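Side-chain contacts in ASCH domain (Vibrio cholerae TMA 21, PDB 3S9X), which is of uncharacterised function but, as an ASCH domain of the PUA clan, probably binds RNA or a related nucleic acid ligand: residues E15-S20 against E27-F32; L1-Q4 against S10-F13; E114-G117 against A122-Q125. All blocks are in the same frame, centred on the assembly; numbering follows the deposited sequence.

Interactions 1 and 2 are neighbours that share helix 8-19: their centres lie 9 Å apart, and Phe-3 of interaction 2 packs on both Leu-18 and Phe-32 of interaction 1. Together they hold the N-terminal segment, the helix and the loop ahead of strand 32-35 against one another. Interaction 3 stands apart, on the opposite side of the chain's centre, where helix 108-114 gives way to helix 121-139; its centre is about 31 Å from that of interaction 1, and nearest atoms are about 19 Å apart. Along the sequence the three follow in series, interaction 2 closing first. No ligand or active site is established here, and all three contacts are structural packing.

Interaction 1 (E15-S20 against E27-F32)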
ATOM      1  N   GLU A  15     -18.026   3.236  -4.210  1.00  9.94           N
ATOM      2  CA  GLU A  15     -19.157   4.123  -4.539  1.00 11.50           C
ATOM      3  C   GLU A  15     -19.817   4.639  -3.291  1.00 10.87           C
ATOM      4  O   GLU A  15     -20.289   5.784  -3.265  1.00 11.61           O
ATOM      5  CB  GLU A  15     -20.159   3.477  -5.472  1.00 14.14           C
ATOM      6  CG  GLU A  15     -19.657   3.261  -6.825  1.00 15.33           C
ATOM      7  CD  GLU A  15     -19.593   4.540  -7.750  1.00 24.71           C
ATOM      8  OE1 GLU A  15     -19.600   4.305  -9.015  1.00 34.72           O
ATOM      9  OE2 GLU A  15     -19.489   5.746  -7.249  1.00 33.59           O
ATOM     10  N   GLN A  16     -19.857   3.836  -2.200  1.00 10.11           N
ATOM     11  CA  GLN A  16     -20.391   4.333  -0.945  1.00 11.42           C
ATOM     12  C   GLN A  16     -19.566   5.491  -0.447  1.00 10.99           C
ATOM     13  O   GLN A  16     -20.122   6.513   0.019  1.00 11.77           O
ATOM     14  CB  GLN A  16     -20.516   3.229   0.113  1.00 11.65           C
ATOM     15  CG  GLN A  16     -21.565   2.212  -0.177  1.00 14.58           C
ATOM     16  CD  GLN A  16     -21.759   1.178   0.837  1.00 22.71           C
ATOM     17  OE1 GLN A  16     -22.910   0.918   1.335  1.00 31.58           O
ATOM     18  NE2 GLN A  16     -20.708   0.524   1.141  1.00 19.48           N
ATOM     19  N   TYR A  17     -18.246   5.364  -0.464  1.00 10.27           N
ATOM     20  CA  TYR A  17     -17.412   6.477  -0.016  1.00  9.44           C
ATOM     21  C   TYR A  17     -17.693   7.727  -0.889  1.00  8.38           C
ATOM     22  O   TYR A  17     -17.832   8.794  -0.375  1.00  9.39           O
ATOM     23  CB  TYR A  17     -15.938   6.103  -0.079  1.00  8.55           C
ATOM     24  CG  TYR A  17     -15.030   7.294   0.120  1.00  8.23           C
ATOM     25  CD1 TYR A  17     -15.137   8.101   1.239  1.00  9.52           C
ATOM     26  CD2 TYR A  17     -14.131   7.690  -0.892  1.00  9.64           C
ATOM     27  CE1 TYR A  17     -14.353   9.232   1.399  1.00  8.72           C
ATOM     28  CE2 TYR A  17     -13.336   8.830  -0.701  1.00  9.94           C
ATOM     29  CZ  TYR A  17     -13.432   9.600   0.454  1.00  8.09           C
ATOM     30  OH  TYR A  17     -12.704  10.744   0.648  1.00 10.82           O
ATOM     31  N   LEU A  18     -17.604   7.561  -2.198  1.00  9.32           N
ATOM     32  CA  LEU A  18     -17.797   8.737  -3.072  1.00 10.62           C
ATOM     33  C   LEU A  18     -19.113   9.418  -2.884  1.00 11.17           C
ATOM     34  O   LEU A  18     -19.177  10.639  -2.914  1.00 13.29           O
ATOM     35  CB  LEU A  18     -17.516   8.347  -4.478  1.00 10.03           C
ATOM     36  CG  LEU A  18     -16.100   7.815  -4.804  1.00 11.02           C
ATOM     37  CD1 LEU A  18     -15.986   7.321  -6.320  1.00 15.04           C
ATOM     38  CD2 LEU A  18     -15.025   8.927  -4.557  1.00 10.49           C
ATOM     39  N   SER A  19     -20.149   8.649  -2.576  1.00 11.63           N
ATOM     40  CA  SER A  19     -21.439   9.239  -2.348  0.50 13.84           C
ATOM     41  C   SER A  19     -21.545   9.869  -0.941  1.00 13.04           C
ATOM     42  O   SER A  19     -22.471  10.666  -0.697  1.00 16.37           O
ATOM     43  CB  SER A  19     -22.606   8.292  -2.671  0.50 14.73           C
ATOM     44  OG  SER A  19     -22.614   7.186  -1.803  0.50 19.87           O
ATOM     45  N   SER A  20     -20.608   9.596  -0.034  1.00 12.33           N
ATOM     46  CA  SER A  20     -20.702  10.091   1.332  1.00 12.96           C
ATOM     47  C   SER A  20     -19.950  11.428   1.451  1.00 13.31           C
ATOM     48  O   SER A  20     -19.958  12.089   2.489  1.00 16.25           O
ATOM     49  CB  SER A  20     -19.980   9.014   2.252  1.00 14.98           C
ATOM     50  OG  SER A  20     -18.512   9.216   2.186  1.00 14.51           O
ATOM     51  N   GLU A  27     -15.340  14.389  -7.174  1.00 15.36           N
ATOM     52  CA  GLU A  27     -14.973  14.537  -8.539  1.00 17.38           C
ATOM     53  C   GLU A  27     -13.500  14.804  -8.691  1.00 17.40           C
ATOM     54  O   GLU A  27     -12.968  14.625  -9.809  1.00 20.21           O
ATOM     55  CB  GLU A  27     -15.807  15.658  -9.228  1.00 18.64           C
ATOM     56  CG  GLU A  27     -17.107  15.099  -9.712  1.00 24.52           C
ATOM     57  CD  GLU A  27     -18.001  16.090 -10.416  1.00 25.15           C
ATOM     58  OE1 GLU A  27     -17.676  17.332 -10.379  1.00 27.30           O
ATOM     59  OE2 GLU A  27     -18.999  15.564 -10.986  1.00 32.95           O
ATOM     60  N   LYS A  28     -12.769  15.119  -7.614  1.00 16.53           N
ATOM     61  CA  LYS A  28     -11.339  15.357  -7.730  1.00 19.42           C
ATOM     62  C   LYS A  28     -10.537  14.050  -7.901  1.00 14.95           C
ATOM     63  O   LYS A  28      -9.392  14.081  -8.349  1.00 16.29           O
ATOM     64  CB  LYS A  28     -10.833  15.993  -6.451  1.00 20.29           C
ATOM     65  CG  LYS A  28     -10.778  15.025  -5.164  1.00 28.26           C
ATOM     66  CD  LYS A  28     -10.697  15.690  -3.820  0.60 27.15           C
ATOM     67  CE  LYS A  28     -10.915  14.774  -2.680  0.60 24.20           C
ATOM     68  NZ  LYS A  28     -10.233  15.122  -1.379  0.60 29.40           N
ATOM     69  N   TYR A  29     -11.098  12.931  -7.449  1.00 11.75           N
ATOM     70  CA  TYR A  29     -10.394  11.681  -7.541  1.00 10.78           C
ATOM     71  C   TYR A  29     -10.344  11.130  -8.934  1.00  9.54           C
ATOM     72  O   TYR A  29     -11.377  11.082  -9.634  1.00 12.08           O
ATOM     73  CB  TYR A  29     -11.039  10.648  -6.636  1.00  9.86           C
ATOM     74  CG  TYR A  29     -10.970  11.003  -5.157  1.00 11.23           C
ATOM     75  CD1 TYR A  29      -9.776  10.998  -4.466  1.00 12.13           C
ATOM     76  CD2 TYR A  29     -12.091  11.273  -4.446  1.00  9.76           C
ATOM     77  CE1 TYR A  29      -9.708  11.185  -3.129  1.00 11.21           C
ATOM     78  CE2 TYR A  29     -12.070  11.461  -3.065  1.00 11.44           C
ATOM     79  CZ  TYR A  29     -10.830  11.416  -2.402  1.00 11.43           C
ATOM     80  OH  TYR A  29     -10.811  11.599  -1.011  1.00 12.05           O
ATOM     81  N   THR A  30      -9.159  10.719  -9.354  1.00  9.67           N
ATOM     82  CA  THR A  30      -8.886  10.173 -10.694  1.00 10.14           C
ATOM     83  C   THR A  30      -8.124   8.880 -10.815  1.00  9.07           C
ATOM     84  O   THR A  30      -7.929   8.367 -11.896  1.00 12.65           O
ATOM     85  CB  THR A  30      -8.092  11.267 -11.533  1.00 11.25           C
ATOM     86  OG1 THR A  30      -6.842  11.493 -10.858  1.00 13.93           O
ATOM     87  CG2 THR A  30      -8.868  12.581 -11.570  1.00 13.22           C
ATOM     88  N   SER A  31      -7.701   8.358  -9.647  1.00  9.62           N
ATOM     89  CA  SER A  31      -6.805   7.171  -9.541  1.00 10.44           C
ATOM     90  C   SER A  31      -7.281   6.268  -8.428  1.00  9.50           C
ATOM     91  O   SER A  31      -7.445   6.685  -7.313  1.00  9.32           O
ATOM     92  CB  SER A  31      -5.361   7.615  -9.374  1.00 10.91           C
ATOM     93  OG  SER A  31      -4.466   6.551  -9.318  1.00 12.14           O
ATOM     94  N   PHE A  32      -7.575   5.037  -8.813  1.00  9.50           N
ATOM     95  CA  PHE A  32      -8.283   4.087  -7.944  1.00  8.17           C
ATOM     96  C   PHE A  32      -7.727   2.683  -8.118  1.00  8.46           C
ATOM     97  O   PHE A  32      -7.332   2.280  -9.201  1.00 10.16           O
ATOM     98  CB  PHE A  32      -9.812   4.013  -8.319  1.00  9.40           C
ATOM     99  CG  PHE A  32     -10.487   5.308  -8.397  1.00  9.34           C
ATOM    100  CD1 PHE A  32     -11.126   5.839  -7.273  1.00  9.95           C
ATOM    101  CD2 PHE A  32     -10.471   6.074  -9.558  1.00  9.88           C
ATOM    102  CE1 PHE A  32     -11.807   7.013  -7.358  1.00 11.13           C
ATOM    103  CE2 PHE A  32     -11.085   7.258  -9.630  1.00 11.78           C
ATOM    104  CZ  PHE A  32     -11.817   7.749  -8.541  1.00 11.49           C
TER
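Tyr-17 and Leu-18, near the C-terminal end of helix 8-19, pack on Tyr-29 and Phe-32 in the stretch that carries the chain from helix 23-27 into edge strand 32-35 of the mixed sheet. The chain thus turns back through a short second helix and lays the following loop against helix 8-19. At the centre the two tyrosine hydroxyls meet: Tyr-17 OH and Tyr-29 OH are 2.7 Å apart and hydrogen-bonded. The side chains come together at about a right angle, with ring planes 58° apart and centroids separated by 5.9 Å, so each hydroxyl lies at the edge of the other's ring, close to its plane, and CE2 of Tyr-17 comes to 3.8 Å from CE2 of Tyr-29. Tyr-29 OH is also hydrogen-bonded to Glu-94, so a polar tip in a buried place has two polar partners. Tyrosine suits both positions, because its ring joins the apolar packing while its hydroxyl meets that polar requirement. CG of Tyr-17 lies opposite its backbone N (chi1 169°), which swings the ring off the helix toward the loop, where Leu-79 and Val-157 also touch it. Leu-18 divides its branched end between two rings: CD2 is 3.8 Å from Tyr-29 CD2, and CD1 is 4.3 Å from Phe-32 CE1. The aliphatic CE of Lys-28 rests 3.3 Å above one face of the Tyr-29 ring, toward its rim. Tyr-17 O accepts from both Ser-20 N and Ser-20 OG, the latter at 2.7 Å. This cluster of aromatic and leucine side chains joins helix 8-19 to the loop leading into edge strand 32-35, with Leu-79 and Val-157 of inner strands behind it, in a domain of the PUA clan.

Interaction 2 (L1-Q4 against S10-F13); sequences LYFQ and SQLF
Phe-3 and Gln-4 lie against Gln-11 in the first turn of helix 8-19, a surface contact that folds the N-terminal segment back over the helix. The sequence Leu-Tyr-Phe-Gln before a glycine matches a protease cleavage site of expression tags, so residues 1-4 probably belong to an uncleaved tag site rather than to the native sequence. The apolar part pairs an aromatic ring with the aliphatic section of a glutamine: Gln-11 CG sits at the edge of the Phe-3 ring, in its plane, 3.8 Å from both CD2 and CE2. Ring and amide planes are 78° apart. Leu-14, Glu-15 and Leu-18 of the same helix also touch the ring, and Phe-32 meets it with its own.

The polar part belongs to the amide of Gln-11, whose side chain is extended with CG opposite its backbone N (chi1 -175°) and so reaches from the helix to the loop. Its NE2 is hydrogen-bonded to the carbonyl of Met-6, a task that suits glutamine's long amide-tipped chain. The tag contact is incidental: NE2 also donates to Gln-4 O at 3.3 Å, from above the carbonyl plane, and a water donates to OE1 of Gln-11 at 2.8 Å and, more weakly, to Gln-4 O at 3.4 Å.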
ATOM      1  N   LEU A   1     -16.854   6.246 -14.609  1.00 19.34           N
ATOM      2  CA  LEU A   1     -15.907   6.226 -15.758  1.00 15.65           C
ATOM      3  C   LEU A   1     -14.528   5.739 -15.418  1.00 14.50           C
ATOM      4  O   LEU A   1     -13.776   5.289 -16.279  1.00 14.25           O
ATOM      5  CB  LEU A   1     -15.724   7.665 -16.321  1.00 18.23           C
ATOM      6  CG  LEU A   1     -16.972   8.238 -16.932  1.00 19.51           C
ATOM      7  CD1 LEU A   1     -16.719   9.472 -17.562  1.00 25.75           C
ATOM      8  CD2 LEU A   1     -17.518   7.323 -18.092  1.00 27.43           C
ATOM      9  N   TYR A   2     -14.102   5.896 -14.150  1.00 15.24           N
ATOM     10  CA  TYR A   2     -12.702   5.559 -13.762  1.00 14.00           C
ATOM     11  C   TYR A   2     -12.417   4.206 -13.242  1.00 12.95           C
ATOM     12  O   TYR A   2     -11.217   3.799 -13.185  1.00 15.32           O
ATOM     13  CB  TYR A   2     -12.221   6.557 -12.682  1.00 16.00           C
ATOM     14  CG  TYR A   2     -12.050   7.995 -13.155  1.00 13.75           C
ATOM     15  CD1 TYR A   2     -10.877   8.365 -13.756  1.00 15.62           C
ATOM     16  CD2 TYR A   2     -13.019   8.952 -12.998  1.00 15.19           C
ATOM     17  CE1 TYR A   2     -10.624   9.680 -14.146  1.00 15.16           C
ATOM     18  CE2 TYR A   2     -12.790  10.262 -13.468  1.00 15.49           C
ATOM     19  CZ  TYR A   2     -11.597  10.621 -14.023  1.00 13.50           C
ATOM     20  OH  TYR A   2     -11.353  11.880 -14.439  1.00 13.86           O
ATOM     21  N   PHE A   3     -13.458   3.480 -12.882  1.00 12.03           N
ATOM     22  CA  PHE A   3     -13.228   2.176 -12.271  1.00 11.39           C
ATOM     23  C   PHE A   3     -14.279   1.122 -12.606  1.00 13.47           C
ATOM     24  O   PHE A   3     -14.675   0.268 -11.792  1.00 12.50           O
ATOM     25  CB  PHE A   3     -12.979   2.247 -10.754  1.00 12.78           C
ATOM     26  CG  PHE A   3     -14.050   2.950  -9.999  1.00 11.60           C
ATOM     27  CD1 PHE A   3     -13.924   4.265  -9.705  1.00 11.38           C
ATOM     28  CD2 PHE A   3     -15.123   2.257  -9.481  1.00 13.80           C
ATOM     29  CE1 PHE A   3     -14.870   4.931  -8.948  1.00 11.41           C
ATOM     30  CE2 PHE A   3     -16.066   2.910  -8.683  1.00 13.82           C
ATOM     31  CZ  PHE A   3     -15.972   4.281  -8.460  1.00 13.25           C
ATOM     32  N   GLN A   4     -14.735   1.124 -13.860  1.00 13.32           N
ATOM     33  CA  GLN A   4     -15.772   0.192 -14.270  1.00 17.11           C
ATOM     34  C   GLN A   4     -15.411  -1.242 -14.118  1.00 17.30           C
ATOM     35  O   GLN A   4     -16.326  -2.075 -13.871  1.00 18.72           O
ATOM     36  CB  GLN A   4     -16.145   0.531 -15.728  1.00 18.98           C
ATOM     37  CG  GLN A   4     -16.971   1.871 -15.824  1.00 26.46           C
ATOM     38  CD  GLN A   4     -17.452   2.177 -17.207  1.00 34.30           C
ATOM     39  OE1 GLN A   4     -17.380   1.307 -18.097  1.00 40.88           O
ATOM     40  NE2 GLN A   4     -17.936   3.409 -17.423  1.00 40.72           N
ATOM     41  N   SER A  10     -15.662  -4.394  -4.092  1.00  8.42           N
ATOM     42  CA  SER A  10     -14.882  -3.227  -3.869  1.00  9.11           C
ATOM     43  C   SER A  10     -15.425  -1.994  -4.594  1.00  8.15           C
ATOM     44  O   SER A  10     -15.434  -0.873  -4.053  1.00  8.77           O
ATOM     45  CB  SER A  10     -13.449  -3.446  -4.306  1.00  8.22           C
ATOM     46  OG  SER A  10     -12.768  -4.214  -3.335  1.00  9.14           O
ATOM     47  N   GLN A  11     -15.965  -2.169  -5.826  1.00  9.00           N
ATOM     48  CA  GLN A  11     -16.628  -1.070  -6.545  0.50 10.24           C
ATOM     49  C   GLN A  11     -17.783  -0.497  -5.749  1.00  9.39           C
ATOM     50  O   GLN A  11     -17.919   0.736  -5.621  1.00 10.96           O
ATOM     51  CB  GLN A  11     -17.102  -1.573  -7.926  0.50 11.50           C
ATOM     52  CG  GLN A  11     -17.665  -0.488  -8.757  0.50 13.03           C
ATOM     53  CD  GLN A  11     -17.738  -0.802 -10.239  0.50 12.95           C
ATOM     54  OE1 GLN A  11     -18.347  -0.023 -10.946  0.50 16.37           O
ATOM     55  NE2 GLN A  11     -17.097  -1.908 -10.705  0.50 15.46           N
ATOM     56  N   LEU A  12     -18.645  -1.356  -5.202  1.00  9.20           N
ATOM     57  CA  LEU A  12     -19.747  -0.905  -4.397  1.00  9.87           C
ATOM     58  C   LEU A  12     -19.289  -0.109  -3.208  1.00  9.43           C
ATOM     59  O   LEU A  12     -19.896   0.907  -2.816  1.00 10.53           O
ATOM     60  CB  LEU A  12     -20.709  -2.050  -4.025  1.00 10.26           C
ATOM     61  CG  LEU A  12     -21.499  -2.697  -5.133  1.00 13.25           C
ATOM     62  CD1 LEU A  12     -22.101  -3.997  -4.638  1.00 15.08           C
ATOM     63  CD2 LEU A  12     -22.522  -1.755  -5.568  1.00 18.43           C
ATOM     64  N   PHE A  13     -18.263  -0.595  -2.524  1.00  8.87           N
ATOM     65  CA  PHE A  13     -17.746   0.050  -1.314  1.00  8.71           C
ATOM     66  C   PHE A  13     -17.201   1.413  -1.656  1.00  7.65           C
ATOM     67  O   PHE A  13     -17.430   2.405  -0.937  1.00  8.74           O
ATOM     68  CB  PHE A  13     -16.674  -0.846  -0.687  1.00  8.73           C
ATOM     69  CG  PHE A  13     -16.294  -0.557   0.751  1.00  9.07           C
ATOM     70  CD1 PHE A  13     -17.197  -0.848   1.764  1.00 11.77           C
ATOM     71  CD2 PHE A  13     -15.047  -0.147   1.071  1.00  9.24           C
ATOM     72  CE1 PHE A  13     -16.800  -0.731   3.083  1.00 13.15           C
ATOM     73  CE2 PHE A  13     -14.652  -0.060   2.395  1.00 11.14           C
ATOM     74  CZ  PHE A  13     -15.528  -0.323   3.397  1.00 13.09           C
TER
HETATM   75  O   HOH W   1     -19.330  -0.471 -13.513  1.00 54.23           O

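Interaction 3 (E114-G117 against A122-Q125)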
ATOM      1  N   GLU A 114       4.860   2.088   9.326  1.00  9.06           N
ATOM      2  CA  GLU A 114       4.371   0.871   8.683  1.00  8.93           C
ATOM      3  C   GLU A 114       3.599   0.000   9.678  1.00  9.08           C
ATOM      4  O   GLU A 114       2.730  -0.767   9.269  1.00 10.59           O
ATOM      5  CB  GLU A 114       5.461   0.077   8.021  1.00  9.57           C
ATOM      6  CG  GLU A 114       6.032   0.676   6.720  1.00 10.63           C
ATOM      7  CD  GLU A 114       6.175  -0.345   5.604  1.00 10.89           C
ATOM      8  OE1 GLU A 114       7.250  -0.428   5.006  1.00 12.95           O
ATOM      9  OE2 GLU A 114       5.170  -1.101   5.378  1.00 11.61           O
ATOM     10  N   GLY A 115       3.918   0.092  10.962  1.00  9.36           N
ATOM     11  CA  GLY A 115       3.071  -0.373  12.060  1.00  9.75           C
ATOM     12  C   GLY A 115       2.914  -1.839  12.299  1.00  9.78           C
ATOM     13  O   GLY A 115       2.020  -2.262  13.035  1.00 11.00           O
ATOM     14  N   GLU A 116       3.773  -2.665  11.680  1.00  8.61           N
ATOM     15  CA  GLU A 116       3.691  -4.142  11.802  1.00  9.77           C
ATOM     16  C   GLU A 116       4.568  -4.705  12.929  1.00  9.18           C
ATOM     17  O   GLU A 116       5.551  -4.073  13.394  1.00 10.30           O
ATOM     18  CB  GLU A 116       4.013  -4.790  10.456  1.00  9.79           C
ATOM     19  CG  GLU A 116       2.998  -4.470   9.350  1.00  9.29           C
ATOM     20  CD  GLU A 116       3.442  -5.043   8.028  1.00 11.18           C
ATOM     21  OE1 GLU A 116       3.374  -6.277   7.909  1.00 15.71           O
ATOM     22  OE2 GLU A 116       3.767  -4.248   7.113  1.00 13.58           O
ATOM     23  N   GLY A 117       4.187  -5.891  13.394  1.00 10.44           N
ATOM     24  CA  GLY A 117       4.912  -6.528  14.507  1.00 11.87           C
ATOM     25  C   GLY A 117       5.021  -5.600  15.689  1.00 10.96           C
ATOM     26  O   GLY A 117       4.070  -4.977  16.113  1.00 11.91           O
ATOM     27  N   ALA A 122      14.143  -3.484  13.424  1.00 13.72           N
ATOM     28  CA  ALA A 122      14.601  -4.853  13.217  1.00 14.36           C
ATOM     29  C   ALA A 122      13.511  -5.775  12.602  1.00 13.50           C
ATOM     30  O   ALA A 122      13.748  -6.593  11.685  1.00 16.06           O
ATOM     31  CB  ALA A 122      15.171  -5.405  14.482  1.00 15.73           C
ATOM     32  N   TRP A 123      12.307  -5.670  13.129  1.00 14.70           N
ATOM     33  CA  TRP A 123      11.192  -6.480  12.632  1.00 14.58           C
ATOM     34  C   TRP A 123      10.890  -6.127  11.173  1.00 15.35           C
ATOM     35  O   TRP A 123      10.704  -6.977  10.343  1.00 16.32           O
ATOM     36  CB  TRP A 123       9.955  -6.247  13.535  1.00 14.23           C
ATOM     37  CG  TRP A 123       8.838  -7.228  13.331  1.00 19.20           C
ATOM     38  CD1 TRP A 123       8.529  -8.329  14.139  1.00 21.01           C
ATOM     39  CD2 TRP A 123       7.882  -7.225  12.310  1.00 23.24           C
ATOM     40  NE1 TRP A 123       7.472  -8.975  13.647  1.00 28.94           N
ATOM     41  CE2 TRP A 123       7.083  -8.384  12.484  1.00 22.90           C
ATOM     42  CE3 TRP A 123       7.697  -6.462  11.218  1.00 24.64           C
ATOM     43  CZ2 TRP A 123       6.005  -8.712  11.656  1.00 29.15           C
ATOM     44  CZ3 TRP A 123       6.625  -6.774  10.377  1.00 28.20           C
ATOM     45  CH2 TRP A 123       5.815  -7.915  10.570  1.00 31.41           C
ATOM     46  N   TRP A 124      10.846  -4.838  10.884  1.00 12.75           N
ATOM     47  CA  TRP A 124      10.641  -4.315   9.531  1.00 13.25           C
ATOM     48  C   TRP A 124      11.692  -4.915   8.584  1.00 13.36           C
ATOM     49  O   TRP A 124      11.324  -5.319   7.452  1.00 14.44           O
ATOM     50  CB  TRP A 124      10.657  -2.756   9.582  1.00 12.55           C
ATOM     51  CG  TRP A 124      10.426  -2.127   8.218  1.00 11.65           C
ATOM     52  CD1 TRP A 124       9.265  -1.604   7.733  1.00 11.41           C
ATOM     53  CD2 TRP A 124      11.405  -1.971   7.192  1.00 11.35           C
ATOM     54  NE1 TRP A 124       9.454  -1.141   6.446  1.00 11.10           N
ATOM     55  CE2 TRP A 124      10.761  -1.350   6.084  1.00 11.98           C
ATOM     56  CE3 TRP A 124      12.789  -2.266   7.093  1.00 13.12           C
ATOM     57  CZ2 TRP A 124      11.424  -1.080   4.864  1.00 12.78           C
ATOM     58  CZ3 TRP A 124      13.390  -2.005   5.884  1.00 13.60           C
ATOM     59  CH2 TRP A 124      12.740  -1.458   4.804  1.00 14.21           C
ATOM     60  N   GLN A 125      12.960  -4.926   9.051  1.00 14.63           N
ATOM     61  CA  GLN A 125      14.036  -5.432   8.179  1.00 16.77           C
ATOM     62  C   GLN A 125      13.880  -6.887   7.877  1.00 18.96           C
ATOM     63  O   GLN A 125      14.076  -7.330   6.750  1.00 22.63           O
ATOM     64  CB  GLN A 125      15.413  -5.178   8.808  1.00 17.77           C
ATOM     65  CG  GLN A 125      15.763  -3.740   8.805  1.00 15.91           C
ATOM     66  CD  GLN A 125      16.995  -3.442   9.654  1.00 18.44           C
ATOM     67  OE1 GLN A 125      17.268  -4.129  10.627  1.00 23.23           O
ATOM     68  NE2 GLN A 125      17.677  -2.371   9.348  1.00 21.47           N
TER
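Glu-114 closes helix 108-114 with its carboxylate set against the Trp-124 indole of helix 121-139, so this contact joins two consecutive helices of the ASCH domain across the turn between them. OE1 of Glu-114 accepts from NE1 of Trp-124 at 2.7 Å, with an N-H...O angle of 162°. The acceptor lies in the plane of the indole, at its edge, whereas the N-H reaches the oxygen from above the carboxylate plane; the two planes stand 73° apart. The other oxygen, OE2, forms a salt bridge with Lys-56, so each oxygen of the buried carboxylate has its own partner. Glutamate suits the place, since each of its two oxygens can serve a different donor. Gly-115 is the first residue to leave the helical conformation, and its positive phi, which glycine adopts readily, ends the helix. Glu-116 then brings CB to 3.3 Å from Trp-123 CZ3, a tight approach at the six-membered end of the indole, while its OE2 forms a salt bridge with the same Lys-56. One lysine therefore links both acids of the turn. The side chain of Trp-123 leaves the helix with CG opposite its backbone N, and this turns one face of the indole to the backbone from Glu-116 to Gly-117. At Gly-117 the lack of a side chain allows the backbone itself to lie on the ring: CA makes a CH-pi contact, 3.6 Å from the centroid of the five-membered ring of Trp-123 and 18° off its normal.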